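PDB 6RXD: histidine acid phosphatase from Bifidobacterium longum subsp. infantis, which probably removes phosphate groups from inositol polyphosphates such as phytate, and from 2,3-bisphosphoglycerate, as a MINPP-type member of the histidine acid phosphatase family. Local coordinates for residues T65-D69 against E261-Y265; A346-A351 against V426-G430; F217-D221 against Y361-T367. One frame throughout, in Å; residues are numbered along the deposited sequence. Where two conformers were deposited one is given.

Contact 1 of 3, residues T65-D69 against E261-Y265; sequences TAARD and EYKWY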
loop_
_atom_site.group_PDB
_atom_site.type_symbol
_atom_site.label_atom_id
_atom_site.label_comp_id
_atom_site.label_asym_id
_atom_site.label_seq_id
_atom_site.Cartn_x
_atom_site.Cartn_y
_atom_site.Cartn_z
ATOM N N THR A 65 4.996 -6.771 -33.682
ATOM C CA THR A 65 4.086 -6.545 -34.801
ATOM C C THR A 65 4.339 -5.182 -35.459
ATOM O O THR A 65 4.380 -5.062 -36.689
ATOM C CB THR A 65 2.629 -6.662 -34.332
ATOM O OG1 THR A 65 2.393 -8.004 -33.889
ATOM C CG2 THR A 65 1.667 -6.340 -35.475
ATOM N N ALA A 66 4.523 -4.151 -34.640
ATOM C CA ALA A 66 4.865 -2.830 -35.170
ATOM C C ALA A 66 6.156 -2.854 -35.991
ATOM O O ALA A 66 6.257 -2.198 -37.028
ATOM C CB ALA A 66 4.965 -1.812 -34.037
ATOM N N ALA A 67 7.151 -3.599 -35.525
ATOM C CA ALA A 67 8.410 -3.700 -36.261
ATOM C C ALA A 67 8.200 -4.375 -37.610
ATOM O O ALA A 67 8.765 -3.955 -38.624
ATOM C CB ALA A 67 9.468 -4.457 -35.437
ATOM N N ARG A 68 7.395 -5.429 -37.616
ATOM C CA ARG A 68 7.096 -6.157 -38.848
ATOM C C ARG A 68 6.318 -5.296 -39.840
ATOM O O ARG A 68 6.555 -5.361 -41.051
ATOM C CB ARG A 68 6.286 -7.419 -38.522
ATOM C CG ARG A 68 5.935 -8.284 -39.735
ATOM C CD ARG A 68 4.769 -9.234 -39.439
ATOM N NE ARG A 68 3.514 -8.521 -39.184
ATOM C CZ ARG A 68 2.337 -9.111 -38.981
ATOM N NH1 ARG A 68 2.240 -10.433 -39.009
ATOM N NH2 ARG A 68 1.252 -8.377 -38.759
ATOM N N ASP A 69 5.375 -4.511 -39.330
ATOM C CA ASP A 69 4.439 -3.780 -40.184
ATOM C C ASP A 69 4.775 -2.298 -40.392
ATOM O O ASP A 69 3.983 -1.559 -40.974
ATOM C CB ASP A 69 3.016 -3.903 -39.638
ATOM C CG ASP A 69 2.465 -5.312 -39.742
ATOM O OD1 ASP A 69 3.103 -6.157 -40.409
ATOM O OD2 ASP A 69 1.388 -5.564 -39.158
ATOM N N GLU A 261 -8.327 -4.819 -36.108
ATOM C CA GLU A 261 -7.452 -5.566 -36.997
ATOM C C GLU A 261 -6.256 -6.118 -36.235
ATOM O O GLU A 261 -5.688 -7.147 -36.614
ATOM C CB GLU A 261 -6.992 -4.695 -38.162
ATOM C CG GLU A 261 -8.146 -4.254 -39.054
ATOM C CD GLU A 261 -7.702 -3.392 -40.219
ATOM O OE1 GLU A 261 -6.683 -3.728 -40.859
ATOM O OE2 GLU A 261 -8.377 -2.377 -40.496
ATOM N N TYR A 262 -5.868 -5.425 -35.168
ATOM C CA TYR A 262 -4.781 -5.890 -34.318
ATOM C C TYR A 262 -5.316 -6.299 -32.962
ATOM O O TYR A 262 -6.264 -5.704 -32.446
ATOM C CB TYR A 262 -3.750 -4.792 -34.103
ATOM C CG TYR A 262 -2.813 -4.525 -35.254
ATOM C CD1 TYR A 262 -2.222 -5.560 -35.972
ATOM C CD2 TYR A 262 -2.483 -3.221 -35.596
ATOM C CE1 TYR A 262 -1.344 -5.294 -37.009
ATOM C CE2 TYR A 262 -1.617 -2.949 -36.631
ATOM C CZ TYR A 262 -1.049 -3.983 -37.333
ATOM O OH TYR A 262 -0.177 -3.685 -38.355
ATOM N N LYS A 263 -4.663 -7.295 -32.381
ATOM C CA LYS A 263 -5.072 -7.861 -31.107
ATOM C C LYS A 263 -3.902 -8.711 -30.632
ATOM O O LYS A 263 -3.368 -9.526 -31.381
ATOM C CB LYS A 263 -6.321 -8.722 -31.305
ATOM C CG LYS A 263 -7.193 -8.904 -30.077
ATOM C CD LYS A 263 -8.548 -9.507 -30.464
ATOM C CE LYS A 263 -9.381 -8.527 -31.292
ATOM N NZ LYS A 263 -10.436 -9.183 -32.126
ATOM N N TRP A 264 -3.468 -8.503 -29.394
ATOM C CA TRP A 264 -2.340 -9.289 -28.897
ATOM C C TRP A 264 -2.688 -10.045 -27.645
ATOM O O TRP A 264 -3.292 -9.484 -26.732
ATOM C CB TRP A 264 -1.107 -8.402 -28.649
ATOM C CG TRP A 264 -0.611 -7.799 -29.910
ATOM C CD1 TRP A 264 0.196 -8.387 -30.839
ATOM C CD2 TRP A 264 -0.902 -6.486 -30.400
ATOM N NE1 TRP A 264 0.423 -7.523 -31.883
ATOM C CE2 TRP A 264 -0.235 -6.343 -31.634
ATOM C CE3 TRP A 264 -1.656 -5.414 -29.909
ATOM C CZ2 TRP A 264 -0.313 -5.173 -32.397
ATOM C CZ3 TRP A 264 -1.726 -4.250 -30.659
ATOM C CH2 TRP A 264 -1.053 -4.137 -31.890
ATOM N N TYR A 265 -2.316 -11.322 -27.616
ATOM C CA TYR A 265 -2.493 -12.152 -26.433
ATOM C C TYR A 265 -1.145 -12.474 -25.836
ATOM O O TYR A 265 -0.117 -12.406 -26.511
ATOM C CB TYR A 265 -3.219 -13.459 -26.786
ATOM C CG TYR A 265 -4.633 -13.237 -27.249
ATOM C CD1 TYR A 265 -5.684 -13.262 -26.347
ATOM C CD2 TYR A 265 -4.914 -12.974 -28.587
ATOM C CE1 TYR A 265 -6.989 -13.037 -26.765
ATOM C CE2 TYR A 265 -6.223 -12.760 -29.013
ATOM C CZ TYR A 265 -7.247 -12.789 -28.094
ATOM O OH TYR A 265 -8.541 -12.574 -28.500
#
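Thr65 meets Trp264 and Tyr262 where the C-terminal part of helix 55-69 lies against the chain entering strand 264-265. The tight part centres on the threonine, whose two branches do separate work. Its hydroxyl receives the indole hydrogen of Trp264, NE1 to OG1 2.9 Å and nearly straight at 165°, with the oxygen close to the plane of the indole at its edge. Its methyl, CG2, set anti to the backbone N, lies 3.5 Å from CE1 of Tyr262 and also touches CZ2 of Trp264. Behind this, Trp264 is buried against Arg61, Met62 and Leu257, and its backbone pairs with Ile298, so the contact joins the small two-stranded antiparallel sheet 264-265/297-298 to the helix. Toward solvent the packing gives way to polar groups. The hydroxyl of Tyr262 donates to OD2 of Asp69 at 2.6 Å, which receives it on its anti lone pair, while the phenol ring and the carboxylate lie nearly coplanar. Arg68 makes a side-on salt bridge to the same carboxylate with two nitrogens, NE to OD1 and NH2 to OD2, so OD2 accepts two bonds. The exposed guanidinium barely reaches the ring of Tyr262, its NH2 standing 4.4 Å from CE1.

Contact 2 of 3, residues A346-A351 against V426-G430; sequences AWALDA and VYTYG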
loop_
_atom_site.group_PDB
_atom_site.type_symbol
_atom_site.label_atom_id
_atom_site.label_comp_id
_atom_site.label_asym_id
_atom_site.label_seq_id
_atom_site.Cartn_x
_atom_site.Cartn_y
_atom_site.Cartn_z
ATOM N N ALA A 346 -3.810 7.694 -13.754
ATOM C CA ALA A 346 -3.808 7.612 -12.298
ATOM C C ALA A 346 -5.217 7.712 -11.741
ATOM O O ALA A 346 -5.555 7.024 -10.784
ATOM C CB ALA A 346 -2.925 8.709 -11.694
ATOM N N TRP A 347 -6.035 8.586 -12.316
ATOM C CA TRP A 347 -7.415 8.684 -11.847
ATOM C C TRP A 347 -8.156 7.396 -12.121
ATOM O O TRP A 347 -8.890 6.913 -11.267
ATOM C CB TRP A 347 -8.142 9.847 -12.512
ATOM C CG TRP A 347 -9.618 9.789 -12.320
ATOM C CD1 TRP A 347 -10.313 9.996 -11.151
ATOM C CD2 TRP A 347 -10.600 9.535 -13.330
ATOM N NE1 TRP A 347 -11.667 9.863 -11.381
ATOM C CE2 TRP A 347 -11.867 9.583 -12.710
ATOM C CE3 TRP A 347 -10.530 9.247 -14.695
ATOM C CZ2 TRP A 347 -13.057 9.375 -13.416
ATOM C CZ3 TRP A 347 -11.717 9.032 -15.397
ATOM C CH2 TRP A 347 -12.960 9.100 -14.755
ATOM N N ALA A 348 -7.976 6.842 -13.317
ATOM C CA ALA A 348 -8.628 5.581 -13.657
ATOM C C ALA A 348 -8.261 4.480 -12.644
ATOM O O ALA A 348 -9.132 3.729 -12.199
ATOM C CB ALA A 348 -8.264 5.161 -15.079
ATOM N N LEU A 349 -6.988 4.389 -12.266
ATOM C CA LEU A 349 -6.584 3.384 -11.275
ATOM C C LEU A 349 -7.101 3.713 -9.872
ATOM O O LEU A 349 -7.602 2.829 -9.152
ATOM C CB LEU A 349 -5.067 3.213 -11.235
ATOM C CG LEU A 349 -4.450 2.577 -12.481
ATOM C CD1 LEU A 349 -2.993 2.192 -12.208
ATOM C CD2 LEU A 349 -5.260 1.364 -12.897
ATOM N N ASP A 350 -6.968 4.977 -9.481
ATOM C CA ASP A 350 -7.382 5.391 -8.150
ATOM C C ASP A 350 -8.873 5.176 -7.979
ATOM O O ASP A 350 -9.315 4.797 -6.912
ATOM C CB ASP A 350 -7.075 6.868 -7.914
ATOM C CG ASP A 350 -5.643 7.119 -7.470
ATOM O OD1 ASP A 350 -4.908 6.148 -7.176
ATOM O OD2 ASP A 350 -5.262 8.311 -7.390
ATOM N N ALA A 351 -9.651 5.439 -9.027
ATOM C CA ALA A 351 -11.101 5.280 -8.920
ATOM C C ALA A 351 -11.525 3.863 -8.535
ATOM O O ALA A 351 -12.454 3.665 -7.740
ATOM C CB ALA A 351 -11.774 5.693 -10.218
ATOM N N VAL A 426 -19.703 10.751 -10.380
ATOM C CA VAL A 426 -18.726 9.850 -9.769
ATOM C C VAL A 426 -17.514 10.565 -9.184
ATOM O O VAL A 426 -17.325 11.761 -9.392
ATOM C CB VAL A 426 -18.205 8.820 -10.813
ATOM C CG1 VAL A 426 -19.364 7.981 -11.369
ATOM C CG2 VAL A 426 -17.464 9.534 -11.959
ATOM N N TYR A 427 -16.709 9.791 -8.452
ATOM C CA TYR A 427 -15.417 10.212 -7.922
ATOM C C TYR A 427 -14.514 10.772 -9.015
ATOM O O TYR A 427 -14.266 10.110 -10.026
ATOM C CB TYR A 427 -14.740 8.992 -7.286
ATOM C CG TYR A 427 -13.246 9.136 -7.084
ATOM C CD1 TYR A 427 -12.737 9.786 -5.966
ATOM C CD2 TYR A 427 -12.353 8.587 -7.989
ATOM C CE1 TYR A 427 -11.358 9.919 -5.772
ATOM C CE2 TYR A 427 -10.983 8.719 -7.815
ATOM C CZ TYR A 427 -10.490 9.383 -6.704
ATOM O OH TYR A 427 -9.116 9.489 -6.545
ATOM N N THR A 428 -14.027 11.996 -8.813
ATOM C CA THR A 428 -13.067 12.593 -9.725
ATOM C C THR A 428 -12.027 13.325 -8.913
ATOM O O THR A 428 -12.221 13.584 -7.729
ATOM C CB THR A 428 -13.710 13.614 -10.689
ATOM O OG1 THR A 428 -14.143 14.765 -9.952
ATOM C CG2 THR A 428 -14.891 13.019 -11.447
ATOM N N TYR A 429 -10.921 13.666 -9.559
ATOM C CA TYR A 429 -9.892 14.444 -8.902
ATOM C C TYR A 429 -10.375 15.849 -8.545
ATOM O O TYR A 429 -9.856 16.468 -7.609
ATOM C CB TYR A 429 -8.645 14.497 -9.783
ATOM C CG TYR A 429 -7.758 13.269 -9.688
ATOM C CD1 TYR A 429 -6.588 13.186 -10.433
ATOM C CD2 TYR A 429 -8.081 12.196 -8.857
ATOM C CE1 TYR A 429 -5.761 12.081 -10.356
ATOM C CE2 TYR A 429 -7.246 11.070 -8.768
ATOM C CZ TYR A 429 -6.082 11.037 -9.523
ATOM O OH TYR A 429 -5.232 9.961 -9.448
ATOM N N GLY A 430 -11.374 16.347 -9.270
ATOM C CA GLY A 430 -11.942 17.650 -8.973
ATOM C C GLY A 430 -12.906 17.672 -7.797
ATOM O O GLY A 430 -13.098 18.728 -7.184
#
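The loop 426-430 runs alongside one turn of helix 339-357, with the CA atoms of Trp347 and Tyr429 6.9 Å apart and those of Ala351 and Tyr427 6.6 Å apart. The indole of Trp347 meets both tyrosines of the loop. Its CG is anti to the backbone N (chi1 166°), which carries the indole out to the loop backbone, where NE1 donates to the carbonyl O of Tyr427 at 2.9 Å. That oxygen lies in the indole plane, although the donor is tilted 32° from the carbonyl plane. The three rings make an aromatic cluster in which each tyrosine meets the indole differently. Tyr429 is approached edge-to-face by the five-membered ring, their planes at 76°, and CB of Trp347 adds a CH-pi contact over the same tyrosine, 3.9 Å from the ring centroid. Tyr427 lies nearly parallel to the indole but slid aside, so overlap is slight and the touch is CD1 of Trp347 to CE2 of Tyr427 at 3.6 Å; CB of Ala351 packs on CD2 of this tyrosine. The cluster fastens a long irregular loop to the middle of the helix, and Ile231 of helix 222-232 packs on both Trp347 and Ala351. At the polar end, the hydroxyl of Tyr429 donates to OD2 of Asp350 at 2.6 Å, coming from above the carboxylate plane. The other carboxylate oxygen, OD1, bonds Ser11. The hydroxyl of Tyr427 lies near CB of Asp350 but is hydrogen-bonded to the carbonyl O of Trp434, while Arg435 makes a cation-pi contact with Tyr429.

Contact 3 of 3, residues F217-D221 against Y361-T367; sequences FVAND and YAGQNET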
loop_
_atom_site.group_PDB
_atom_site.type_symbol
_atom_site.label_atom_id
_atom_site.label_comp_id
_atom_site.label_asym_id
_atom_site.label_seq_id
_atom_site.Cartn_x
_atom_site.Cartn_y
_atom_site.Cartn_z
ATOM N N PHE A 217 -20.460 -8.013 -0.995
ATOM C CA PHE A 217 -20.901 -6.642 -1.201
ATOM C C PHE A 217 -20.307 -6.017 -2.458
ATOM O O PHE A 217 -21.043 -5.542 -3.330
ATOM C CB PHE A 217 -20.560 -5.777 0.003
ATOM C CG PHE A 217 -20.968 -4.343 -0.161
ATOM C CD1 PHE A 217 -22.300 -3.975 -0.055
ATOM C CD2 PHE A 217 -20.018 -3.365 -0.436
ATOM C CE1 PHE A 217 -22.683 -2.654 -0.214
ATOM C CE2 PHE A 217 -20.394 -2.040 -0.593
ATOM C CZ PHE A 217 -21.727 -1.685 -0.481
ATOM N N VAL A 218 -18.981 -6.015 -2.561
ATOM C CA VAL A 218 -18.334 -5.366 -3.698
ATOM C C VAL A 218 -18.610 -6.080 -5.020
ATOM O O VAL A 218 -18.691 -5.436 -6.066
ATOM C CB VAL A 218 -16.812 -5.159 -3.498
ATOM C CG1 VAL A 218 -16.546 -4.265 -2.304
ATOM C CG2 VAL A 218 -16.103 -6.487 -3.342
ATOM N N ALA A 219 -18.785 -7.400 -4.971
ATOM C CA ALA A 219 -19.048 -8.162 -6.186
ATOM C C ALA A 219 -20.402 -7.812 -6.791
ATOM O O ALA A 219 -20.563 -7.831 -8.014
ATOM C CB ALA A 219 -18.962 -9.664 -5.920
ATOM N N ASN A 220 -21.368 -7.486 -5.936
ATOM C CA ASN A 220 -22.752 -7.332 -6.372
ATOM C C ASN A 220 -23.353 -5.942 -6.226
ATOM O O ASN A 220 -24.522 -5.753 -6.523
ATOM C CB ASN A 220 -23.648 -8.322 -5.620
ATOM C CG ASN A 220 -23.284 -9.751 -5.905
ATOM O OD1 ASN A 220 -23.059 -10.124 -7.056
ATOM N ND2 ASN A 220 -23.193 -10.558 -4.856
ATOM N N ASP A 221 -22.573 -4.967 -5.767
ATOM C CA ASP A 221 -23.139 -3.640 -5.529
ATOM C C ASP A 221 -23.385 -2.878 -6.832
ATOM O O ASP A 221 -22.476 -2.710 -7.647
ATOM C CB ASP A 221 -22.244 -2.823 -4.596
ATOM C CG ASP A 221 -22.851 -1.478 -4.251
ATOM O OD1 ASP A 221 -23.675 -1.405 -3.307
ATOM O OD2 ASP A 221 -22.519 -0.497 -4.944
ATOM N N TYR A 361 -18.776 5.174 -2.047
ATOM C CA TYR A 361 -19.935 6.052 -2.217
ATOM C C TYR A 361 -20.716 6.325 -0.930
ATOM O O TYR A 361 -20.729 5.504 -0.011
ATOM C CB TYR A 361 -20.863 5.514 -3.328
ATOM C CG TYR A 361 -21.641 4.249 -2.975
ATOM C CD1 TYR A 361 -22.887 4.324 -2.370
ATOM C CD2 TYR A 361 -21.134 2.991 -3.269
ATOM C CE1 TYR A 361 -23.614 3.182 -2.068
ATOM C CE2 TYR A 361 -21.844 1.840 -2.958
ATOM C CZ TYR A 361 -23.084 1.943 -2.360
ATOM O OH TYR A 361 -23.800 0.804 -2.061
ATOM N N ALA A 362 -21.370 7.483 -0.877
ATOM C CA ALA A 362 -22.137 7.885 0.301
ATOM C C ALA A 362 -23.354 6.986 0.492
ATOM O O ALA A 362 -24.002 6.602 -0.477
ATOM C CB ALA A 362 -22.571 9.336 0.182
ATOM N N GLY A 363 -23.662 6.666 1.744
ATOM C CA GLY A 363 -24.803 5.818 2.043
ATOM C C GLY A 363 -24.415 4.406 2.445
ATOM O O GLY A 363 -25.287 3.578 2.717
ATOM N N GLN A 364 -23.115 4.118 2.466
ATOM C CA GLN A 364 -22.625 2.815 2.902
ATOM C C GLN A 364 -21.317 2.960 3.682
ATOM O O GLN A 364 -20.595 3.955 3.522
ATOM C CB GLN A 364 -22.427 1.874 1.699
ATOM C CG GLN A 364 -21.365 2.335 0.681
ATOM C CD GLN A 364 -19.932 2.019 1.106
ATOM O OE1 GLN A 364 -19.653 0.959 1.681
ATOM N NE2 GLN A 364 -19.017 2.949 0.836
ATOM N N ASN A 365 -21.014 1.977 4.526
ATOM C CA ASN A 365 -19.683 1.887 5.130
ATOM C C ASN A 365 -19.111 0.488 5.002
ATOM O O ASN A 365 -18.151 0.139 5.690
ATOM C CB ASN A 365 -19.696 2.314 6.607
ATOM C CG ASN A 365 -20.639 1.472 7.456
ATOM O OD1 ASN A 365 -21.202 0.479 6.995
ATOM N ND2 ASN A 365 -20.804 1.864 8.715
ATOM N N GLU A 366 -19.716 -0.314 4.130
ATOM C CA GLU A 366 -19.314 -1.704 3.931
ATOM C C GLU A 366 -17.893 -1.821 3.401
ATOM O O GLU A 366 -17.186 -2.785 3.691
ATOM C CB GLU A 366 -20.282 -2.407 2.971
ATOM C CG GLU A 366 -21.688 -2.566 3.512
ATOM C CD GLU A 366 -21.731 -3.399 4.775
ATOM O OE1 GLU A 366 -22.478 -3.027 5.704
ATOM O OE2 GLU A 366 -21.018 -4.422 4.841
ATOM N N THR A 367 -17.473 -0.845 2.606
ATOM C CA THR A 367 -16.134 -0.922 2.022
ATOM C C THR A 367 -15.001 -0.785 3.037
ATOM O O THR A 367 -13.920 -1.319 2.822
ATOM C CB THR A 367 -15.917 0.106 0.897
ATOM O OG1 THR A 367 -16.158 1.423 1.403
ATOM C CG2 THR A 367 -16.838 -0.169 -0.279
#
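Apolar contact between Phe217 and the loop 361-367 is led by Glu366, whose CB sits over the centre of the phenyl ring, 3.5 Å from its centroid, a CH-pi contact. The methyl CG2 of Thr367 reaches the ring edge at CE2, 4.0 Å away, and CZ of Phe217 lies 4.3 Å from CZ of Tyr361. Were Phe217 an alanine, CB of Glu366 and the methyl of Thr367 would probably lose their aromatic partner, with a gap opened beside the Tyr361 hydroxyl. Among the hydrogen bonds, a single one spans the two segments: OH of Tyr361 donates to OD1 of Asp221 at 2.5 Å, on the syn side. Asp221 OD2 caps Ile224 N, so one carboxylate serves both the tyrosine and the helix start. The rest brace the loop from within. Gln364, its CG between backbone N and carbonyl carbon (chi1 63°), lays that CG over the Tyr361 ring; the bend at chi2 turns the amide back, NE2 donating to the Tyr361 carbonyl and Thr367 OG1, OE1 accepting from Thr367 N. Thr367 OG1 also bonds Gly358 O. Tyr361 to Gln364 form a type II beta turn. Here the loop between helices 339-357 and 372-386 meets the junction of helices 206-220 and 222-232.

In the fold
Contacts 2 and 3 are neighbours, their centres about 17 Å apart and their nearest atoms about 8 Å, and their segments alternate along the chain. Helix 222-232 packs against both. Close to both are Glu228, Glu352 and Glu356, which bind a zinc ion in another structure of this protein, though not in this model; the side chain of Ala351 is about 5 Å from that of Glu352, and that of Thr367 about 6 Å from that of Glu356. Contact 1 is remote, centre to centre about 31 Å from contact 2 and about 40 Å from contact 3; it closes before contact 2 opens but alternates with contact 3. Its Tyr262 side chain is about 11 Å from that of Glu251, which with His242 binds zinc here.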